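Local coordinates for protein A49R (PDB 4D5T) that inhibits activation of host NF-kappa-B by binding BTRC, which diminishes ubiquitination of the inhibitor NFKBIA and keeps p65 in the cytoplasm, at residues F53-E64 and V99-N110. Numbering follows the deposited sequence. Where two conformers were deposited one is given.
Sequences FLDTVYTIIDQE and VDAIITLKYIMN
Y58 OH is gripped by two groups: it accepts a hydrogen bond from N110 ND2 across the contact and donates one to E64 OE1, 2.5 Å away. The N110 amide meets the phenol ring almost at right angles, yet the hydroxyl lies close to the amide plane; E64 OE1 sits at the ring edge and is reached on its anti side. This polar group closes one end of a helix pair in the all-helical Bcl-2 fold, where segments 53-61 and 99-109 of helices 49-61 and 95-109 cross at -70°. With CG anti to its backbone N (chi1 -174°), Y58 reaches over to helix 95-109. The extended chain of K106 runs across one face of its ring, bringing CE into a CH-pi contact and NZ into a cation-pi contact, 4.3 Å from the ring centroid and nearly on the normal. Water 1 links K106 NZ to D55 OD1, and F39 offers the same lysine a second cation-pi partner; the ammonium of the buried K106, probably charged, thus has two aromatic partners, with the carboxylates of D55 and E64 nearby but not in direct contact. The Y107 ring lies obliquely beside that of Y58, the two side chains running in opposite directions, planes at 42°, its CE1 3.4 Å from Y58 CE2. Farther along, I103 enters as a knob into the hole formed by L54, V57, Y58 and I61; its CD1 lies 3.8 Å from V57 CG1, while CG2 touches Y58 CD2. Beyond it, L54 splits its branches, CD1 meeting I102 CG2 and CD2 meeting V99 CG1, both at 4.0 Å. Helix 132-150 packs against F53, V57 and V99. Where helix 49-61 ends, water 2 takes the N-H of Q63, donates to Y58 O, and lies in the plane of the Y107 ring, 3.0 Å from Y107 OH.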
ATOM      1  N   PHE A  53      -8.323  -2.360   1.071  1.00 21.71           N
ATOM      2  CA  PHE A  53      -7.972  -1.148   1.870  1.00 22.00           C
ATOM      3  C   PHE A  53      -6.938  -0.324   1.140  1.00 21.55           C
ATOM      4  O   PHE A  53      -7.137   0.894   0.921  1.00 21.70           O
ATOM      5  CB  PHE A  53      -7.534  -1.527   3.289  1.00 22.19           C
ATOM      6  CG  PHE A  53      -6.989  -0.374   4.105  1.00 23.92           C
ATOM      7  CD1 PHE A  53      -7.853   0.455   4.799  1.00 23.28           C
ATOM      8  CD2 PHE A  53      -5.649  -0.193   4.218  1.00 23.68           C
ATOM      9  CE1 PHE A  53      -7.376   1.528   5.517  1.00 25.25           C
ATOM     10  CE2 PHE A  53      -5.149   0.844   5.061  1.00 23.56           C
ATOM     11  CZ  PHE A  53      -6.031   1.699   5.662  1.00 23.47           C
ATOM     12  N   LEU A  54      -5.841  -0.962   0.737  1.00 22.47           N
ATOM     13  CA  LEU A  54      -4.779  -0.206   0.044  1.00 20.59           C
ATOM     14  C   LEU A  54      -5.306   0.454  -1.225  1.00 23.23           C
ATOM     15  O   LEU A  54      -4.938   1.603  -1.566  1.00 22.67           O
ATOM     16  CB  LEU A  54      -3.620  -1.146  -0.285  1.00 21.55           C
ATOM     17  CG  LEU A  54      -2.820  -1.653   0.899  1.00 20.79           C
ATOM     18  CD1 LEU A  54      -1.823  -2.713   0.483  1.00 21.62           C
ATOM     19  CD2 LEU A  54      -2.036  -0.503   1.544  1.00 21.00           C
ATOM     20  N   ASP A  55      -6.112  -0.279  -1.997  1.00 24.48           N
ATOM     21  CA  ASP A  55      -6.648   0.220  -3.254  1.00 24.56           C
ATOM     22  C   ASP A  55      -7.581   1.396  -3.021  1.00 25.38           C
ATOM     23  O   ASP A  55      -7.504   2.393  -3.711  1.00 26.22           O
ATOM     24  CB  ASP A  55      -7.385  -0.931  -3.979  1.00 25.84           C
ATOM     25  CG  ASP A  55      -7.953  -0.522  -5.316  1.00 28.68           C
ATOM     26  OD1 ASP A  55      -7.174  -0.381  -6.242  1.00 29.86           O
ATOM     27  OD2 ASP A  55      -9.161  -0.324  -5.420  1.00 28.18           O
ATOM     28  N   THR A  56      -8.429   1.280  -2.005  1.00 25.71           N
ATOM     29  CA  THR A  56      -9.280   2.406  -1.565  1.00 25.52           C
ATOM     30  C   THR A  56      -8.460   3.625  -1.167  1.00 24.15           C
ATOM     31  O   THR A  56      -8.733   4.730  -1.621  1.00 22.61           O
ATOM     32  CB  THR A  56     -10.252   1.954  -0.502  1.00 25.86           C
ATOM     33  OG1 THR A  56     -11.111   0.985  -1.086  1.00 29.49           O
ATOM     34  CG2 THR A  56     -11.103   3.116  -0.002  1.00 27.54           C
ATOM     35  N   VAL A  57      -7.383   3.438  -0.376  1.00 24.22           N
ATOM     36  CA  VAL A  57      -6.591   4.549   0.035  1.00 24.23           C
ATOM     37  C   VAL A  57      -5.885   5.171  -1.151  1.00 24.07           C
ATOM     38  O   VAL A  57      -5.849   6.431  -1.321  1.00 24.05           O
ATOM     39  CB  VAL A  57      -5.528   4.103   1.109  1.00 24.28           C
ATOM     40  CG1 VAL A  57      -4.522   5.217   1.440  1.00 25.62           C
ATOM     41  CG2 VAL A  57      -6.219   3.674   2.372  1.00 25.31           C
ATOM     42  N   TYR A  58      -5.318   4.330  -2.012  1.00 22.50           N
ATOM     43  CA  TYR A  58      -4.656   4.825  -3.236  1.00 24.05           C
ATOM     44  C   TYR A  58      -5.622   5.728  -4.045  1.00 24.79           C
ATOM     45  O   TYR A  58      -5.263   6.800  -4.538  1.00 26.73           O
ATOM     46  CB  TYR A  58      -4.204   3.626  -4.058  1.00 25.43           C
ATOM     47  CG  TYR A  58      -3.389   3.925  -5.255  1.00 25.73           C
ATOM     48  CD1 TYR A  58      -3.992   4.207  -6.460  1.00 28.53           C
ATOM     49  CD2 TYR A  58      -2.001   3.908  -5.198  1.00 27.89           C
ATOM     50  CE1 TYR A  58      -3.235   4.443  -7.594  1.00 30.60           C
ATOM     51  CE2 TYR A  58      -1.226   4.163  -6.327  1.00 27.47           C
ATOM     52  CZ  TYR A  58      -1.854   4.450  -7.496  1.00 29.33           C
ATOM     53  OH  TYR A  58      -1.120   4.676  -8.608  1.00 30.86           O
ATOM     54  N   THR A  59      -6.854   5.271  -4.171  1.00 26.80           N
ATOM     55  CA  THR A  59      -7.899   5.964  -4.956  1.00 27.44           C
ATOM     56  C   THR A  59      -8.272   7.288  -4.279  1.00 28.47           C
ATOM     57  O   THR A  59      -8.431   8.297  -4.949  1.00 30.41           O
ATOM     58  CB  THR A  59      -9.143   5.090  -5.091  1.00 28.18           C
ATOM     59  OG1 THR A  59      -8.797   3.954  -5.857  1.00 29.62           O
ATOM     60  CG2 THR A  59     -10.257   5.842  -5.817  1.00 31.02           C
ATOM     61  N   ILE A  60      -8.454   7.261  -2.963  1.00 30.43           N
ATOM     62  CA  ILE A  60      -8.730   8.488  -2.201  1.00 32.36           C
ATOM     63  C   ILE A  60      -7.648   9.569  -2.327  1.00 33.34           C
ATOM     64  O   ILE A  60      -7.952  10.747  -2.558  1.00 31.83           O
ATOM     65  CB  ILE A  60      -8.950   8.138  -0.738  1.00 33.25           C
ATOM     66  CG1 ILE A  60     -10.279   7.399  -0.643  1.00 33.99           C
ATOM     67  CG2 ILE A  60      -8.920   9.369   0.156  1.00 34.75           C
ATOM     68  CD1 ILE A  60     -10.470   6.761   0.691  1.00 34.35           C
ATOM     69  N   ILE A  61      -6.401   9.167  -2.236  1.00 31.82           N
ATOM     70  CA  ILE A  61      -5.281  10.073  -2.357  1.00 32.25           C
ATOM     71  C   ILE A  61      -5.231  10.711  -3.705  1.00 32.62           C
ATOM     72  O   ILE A  61      -5.021  11.915  -3.803  1.00 32.36           O
ATOM     73  CB  ILE A  61      -3.959   9.368  -1.990  1.00 32.10           C
ATOM     74  CG1 ILE A  61      -3.948   9.093  -0.500  1.00 32.84           C
ATOM     75  CG2 ILE A  61      -2.764  10.203  -2.410  1.00 33.03           C
ATOM     76  CD1 ILE A  61      -2.784   8.218  -0.027  1.00 33.72           C
ATOM     77  N   ASP A  62      -5.483   9.906  -4.763  1.00 30.97           N
ATOM     78  CA  ASP A  62      -5.726  10.373  -6.089  1.00 33.01           C
ATOM     79  C   ASP A  62      -4.590  11.211  -6.657  1.00 36.14           C
ATOM     80  O   ASP A  62      -4.841  12.265  -7.249  1.00 38.06           O
ATOM     81  CB  ASP A  62      -7.060  11.167  -6.130  1.00 35.19           C
ATOM     82  CG  ASP A  62      -7.544  11.480  -7.538  1.00 38.66           C
ATOM     83  OD1 ASP A  62      -7.326  10.683  -8.472  1.00 41.57           O
ATOM     84  OD2 ASP A  62      -8.141  12.559  -7.715  1.00 43.81           O
ATOM     85  N   GLN A  63      -3.350  10.772  -6.458  0.56 35.14           N
ATOM     86  CA  GLN A  63      -2.200  11.550  -6.918  0.56 38.41           C
ATOM     87  C   GLN A  63      -1.359  10.830  -7.957  0.56 37.14           C
ATOM     88  O   GLN A  63      -0.214  11.192  -8.179  0.56 38.04           O
ATOM     89  CB  GLN A  63      -1.375  12.018  -5.706  0.56 38.65           C
ATOM     90  CG  GLN A  63      -2.226  13.063  -4.874  0.56 40.65           C
ATOM     91  CD  GLN A  63      -2.367  14.500  -5.461  0.56 44.73           C
ATOM     92  OE1 GLN A  63      -2.180  14.784  -6.669  0.56 45.38           O
ATOM     93  NE2 GLN A  63      -2.803  15.427  -4.574  0.56 46.56           N
ATOM     94  N   GLU A  64      -1.952   9.842  -8.632  1.00 37.13           N
ATOM     95  CA  GLU A  64      -1.193   9.022  -9.546  1.00 36.24           C
ATOM     96  C   GLU A  64      -0.497   9.854 -10.655  1.00 36.19           C
ATOM     97  O   GLU A  64       0.716   9.706 -10.852  1.00 34.32           O
ATOM     98  CB  GLU A  64      -2.044   7.938 -10.157  1.00 40.06           C
ATOM     99  CG  GLU A  64      -1.253   7.125 -11.169  1.00 42.94           C
ATOM    100  CD  GLU A  64      -2.028   5.895 -11.646  1.00 44.48           C
ATOM    101  OE1 GLU A  64      -2.271   5.014 -10.849  1.00 43.70           O
ATOM    102  OE2 GLU A  64      -2.357   5.795 -12.841  1.00 45.01           O
ATOM    103  N   VAL A  99       1.848   1.869   4.949  1.00 19.33           N
ATOM    104  CA  VAL A  99       0.907   2.104   3.885  1.00 22.00           C
ATOM    105  C   VAL A  99       1.490   3.106   2.878  1.00 23.59           C
ATOM    106  O   VAL A  99       1.473   2.894   1.639  1.00 21.70           O
ATOM    107  CB  VAL A  99      -0.459   2.538   4.427  1.00 21.62           C
ATOM    108  CG1 VAL A  99      -1.371   3.036   3.286  1.00 22.97           C
ATOM    109  CG2 VAL A  99      -1.100   1.386   5.100  1.00 22.27           C
ATOM    110  N   ASP A 100       2.114   4.148   3.399  1.00 24.28           N
ATOM    111  CA  ASP A 100       2.845   5.106   2.529  1.00 24.85           C
ATOM    112  C   ASP A 100       3.947   4.423   1.719  1.00 24.34           C
ATOM    113  O   ASP A 100       4.111   4.711   0.512  1.00 26.27           O
ATOM    114  CB  ASP A 100       3.434   6.232   3.432  1.00 25.83           C
ATOM    115  CG  ASP A 100       4.259   7.266   2.648  1.00 30.26           C
ATOM    116  OD1 ASP A 100       3.701   7.977   1.822  1.00 31.33           O
ATOM    117  OD2 ASP A 100       5.466   7.315   2.829  1.00 32.50           O
ATOM    118  N   ALA A 101       4.723   3.519   2.349  1.00 22.10           N
ATOM    119  CA  ALA A 101       5.746   2.816   1.656  1.00 23.18           C
ATOM    120  C   ALA A 101       5.195   1.984   0.519  1.00 22.68           C
ATOM    121  O   ALA A 101       5.732   2.045  -0.607  1.00 21.48           O
ATOM    122  CB  ALA A 101       6.578   1.934   2.606  1.00 23.44           C
ATOM    123  N   ILE A 102       4.134   1.210   0.769  1.00 21.09           N
ATOM    124  CA  ILE A 102       3.551   0.381  -0.241  1.00 22.25           C
ATOM    125  C   ILE A 102       3.036   1.207  -1.435  1.00 22.88           C
ATOM    126  O   ILE A 102       3.293   0.841  -2.563  1.00 23.99           O
ATOM    127  CB  ILE A 102       2.407  -0.491   0.354  1.00 20.35           C
ATOM    128  CG1 ILE A 102       3.016  -1.566   1.296  1.00 20.17           C
ATOM    129  CG2 ILE A 102       1.650  -1.199  -0.708  1.00 20.88           C
ATOM    130  CD1 ILE A 102       2.016  -2.179   2.264  1.00 20.35           C
ATOM    131  N   ILE A 103       2.336   2.298  -1.145  1.00 22.58           N
ATOM    132  CA  ILE A 103       1.791   3.144  -2.194  1.00 24.38           C
ATOM    133  C   ILE A 103       2.894   3.829  -2.964  1.00 25.55           C
ATOM    134  O   ILE A 103       2.848   3.880  -4.200  1.00 25.00           O
ATOM    135  CB  ILE A 103       0.801   4.125  -1.579  1.00 26.49           C
ATOM    136  CG1 ILE A 103      -0.474   3.329  -1.272  1.00 27.06           C
ATOM    137  CG2 ILE A 103       0.558   5.300  -2.498  1.00 28.76           C
ATOM    138  CD1 ILE A 103      -1.499   4.133  -0.542  1.00 29.59           C
ATOM    139  N   THR A 104       3.939   4.266  -2.268  1.00 23.92           N
ATOM    140  CA  THR A 104       5.109   4.874  -2.955  1.00 24.35           C
ATOM    141  C   THR A 104       5.784   3.864  -3.894  1.00 24.06           C
ATOM    142  O   THR A 104       6.129   4.201  -5.057  1.00 25.18           O
ATOM    143  CB  THR A 104       6.147   5.384  -1.944  1.00 25.32           C
ATOM    144  OG1 THR A 104       5.565   6.443  -1.176  1.00 25.96           O
ATOM    145  CG2 THR A 104       7.372   5.951  -2.683  1.00 27.15           C
ATOM    146  N   LEU A 105       5.938   2.629  -3.439  1.00 22.03           N
ATOM    147  CA  LEU A 105       6.536   1.592  -4.262  1.00 22.99           C
ATOM    148  C   LEU A 105       5.658   1.354  -5.509  1.00 24.29           C
ATOM    149  O   LEU A 105       6.171   1.099  -6.614  1.00 26.75           O
ATOM    150  CB  LEU A 105       6.788   0.282  -3.473  1.00 22.41           C
ATOM    151  CG  LEU A 105       7.882   0.476  -2.392  1.00 23.68           C
ATOM    152  CD1 LEU A 105       7.983  -0.753  -1.523  1.00 24.37           C
ATOM    153  CD2 LEU A 105       9.237   0.805  -2.891  1.00 24.23           C
ATOM    154  N   LYS A 106       4.339   1.363  -5.359  1.00 24.79           N
ATOM    155  CA  LYS A 106       3.424   1.233  -6.493  1.00 26.04           C
ATOM    156  C   LYS A 106       3.623   2.385  -7.473  1.00 25.92           C
ATOM    157  O   LYS A 106       3.744   2.149  -8.685  1.00 27.78           O
ATOM    158  CB  LYS A 106       1.953   1.139  -6.020  1.00 25.30           C
ATOM    159  CG  LYS A 106       0.990   1.048  -7.186  1.00 28.31           C
ATOM    160  CD  LYS A 106      -0.415   0.688  -6.773  1.00 30.01           C
ATOM    161  CE  LYS A 106      -1.275   0.741  -8.051  1.00 36.18           C
ATOM    162  NZ  LYS A 106      -2.574   0.112  -7.917  1.00 40.12           N
ATOM    163  N   TYR A 107       3.789   3.611  -6.981  1.00 26.94           N
ATOM    164  CA  TYR A 107       4.073   4.714  -7.923  1.00 28.94           C
ATOM    165  C   TYR A 107       5.357   4.472  -8.702  1.00 30.78           C
ATOM    166  O   TYR A 107       5.480   4.789  -9.909  1.00 35.16           O
ATOM    167  CB  TYR A 107       4.181   6.062  -7.226  1.00 29.19           C
ATOM    168  CG  TYR A 107       2.990   6.570  -6.499  1.00 30.27           C
ATOM    169  CD1 TYR A 107       1.689   6.494  -7.038  1.00 30.60           C
ATOM    170  CD2 TYR A 107       3.156   7.254  -5.299  1.00 32.83           C
ATOM    171  CE1 TYR A 107       0.585   6.986  -6.345  1.00 31.25           C
ATOM    172  CE2 TYR A 107       2.050   7.736  -4.606  1.00 34.17           C
ATOM    173  CZ  TYR A 107       0.783   7.628  -5.158  1.00 31.72           C
ATOM    174  OH  TYR A 107      -0.253   8.196  -4.480  1.00 37.01           O
ATOM    175  N   ILE A 108       6.385   3.992  -8.001  1.00 32.54           N
ATOM    176  CA  ILE A 108       7.701   3.791  -8.595  1.00 31.23           C
ATOM    177  C   ILE A 108       7.635   2.670  -9.627  1.00 30.29           C
ATOM    178  O   ILE A 108       8.175   2.817 -10.745  1.00 30.38           O
ATOM    179  CB  ILE A 108       8.777   3.476  -7.552  1.00 30.57           C
ATOM    180  CG1 ILE A 108       9.011   4.688  -6.650  1.00 32.60           C
ATOM    181  CG2 ILE A 108      10.088   3.060  -8.240  1.00 31.41           C
ATOM    182  CD1 ILE A 108       9.971   4.367  -5.546  1.00 31.83           C
ATOM    183  N   MET A 109       6.888   1.613  -9.317  1.00 29.10           N
ATOM    184  CA  MET A 109       6.659   0.512 -10.288  1.00 29.95           C
ATOM    185  C   MET A 109       5.734   0.886 -11.449  1.00 29.92           C
ATOM    186  O   MET A 109       5.716   0.202 -12.478  1.00 29.46           O
ATOM    187  CB  MET A 109       6.122  -0.739  -9.596  1.00 30.11           C
ATOM    188  CG  MET A 109       7.083  -1.411  -8.610  1.00 31.17           C
ATOM    189  SD  MET A 109       8.652  -1.966  -9.244  1.00 30.43           S
ATOM    190  CE  MET A 109       9.672  -0.557  -9.062  1.00 28.15           C
ATOM    191  N   ASN A 110       5.004   1.992 -11.337  1.00 31.94           N
ATOM    192  CA  ASN A 110       4.236   2.578 -12.498  1.00 35.15           C
ATOM    193  C   ASN A 110       5.165   3.172 -13.578  1.00 33.99           C
ATOM    194  O   ASN A 110       4.704   3.504 -14.639  1.00 37.87           O
ATOM    195  CB  ASN A 110       3.224   3.687 -12.052  1.00 36.15           C
ATOM    196  CG  ASN A 110       2.051   3.170 -11.182  1.00 36.98           C
ATOM    197  OD1 ASN A 110       1.683   1.997 -11.209  1.00 38.16           O
ATOM    198  ND2 ASN A 110       1.444   4.093 -10.396  1.00 38.98           N
TER
HETATM  199  O   HOH W   1      -4.806   1.029  -6.352  1.00 40.96           O
HETATM  200  O   HOH W   2      -3.021   7.993  -5.484  1.00 33.29           O
HETATM  201  O   HOH W   3       2.313   7.020 -10.539  1.00 43.94           O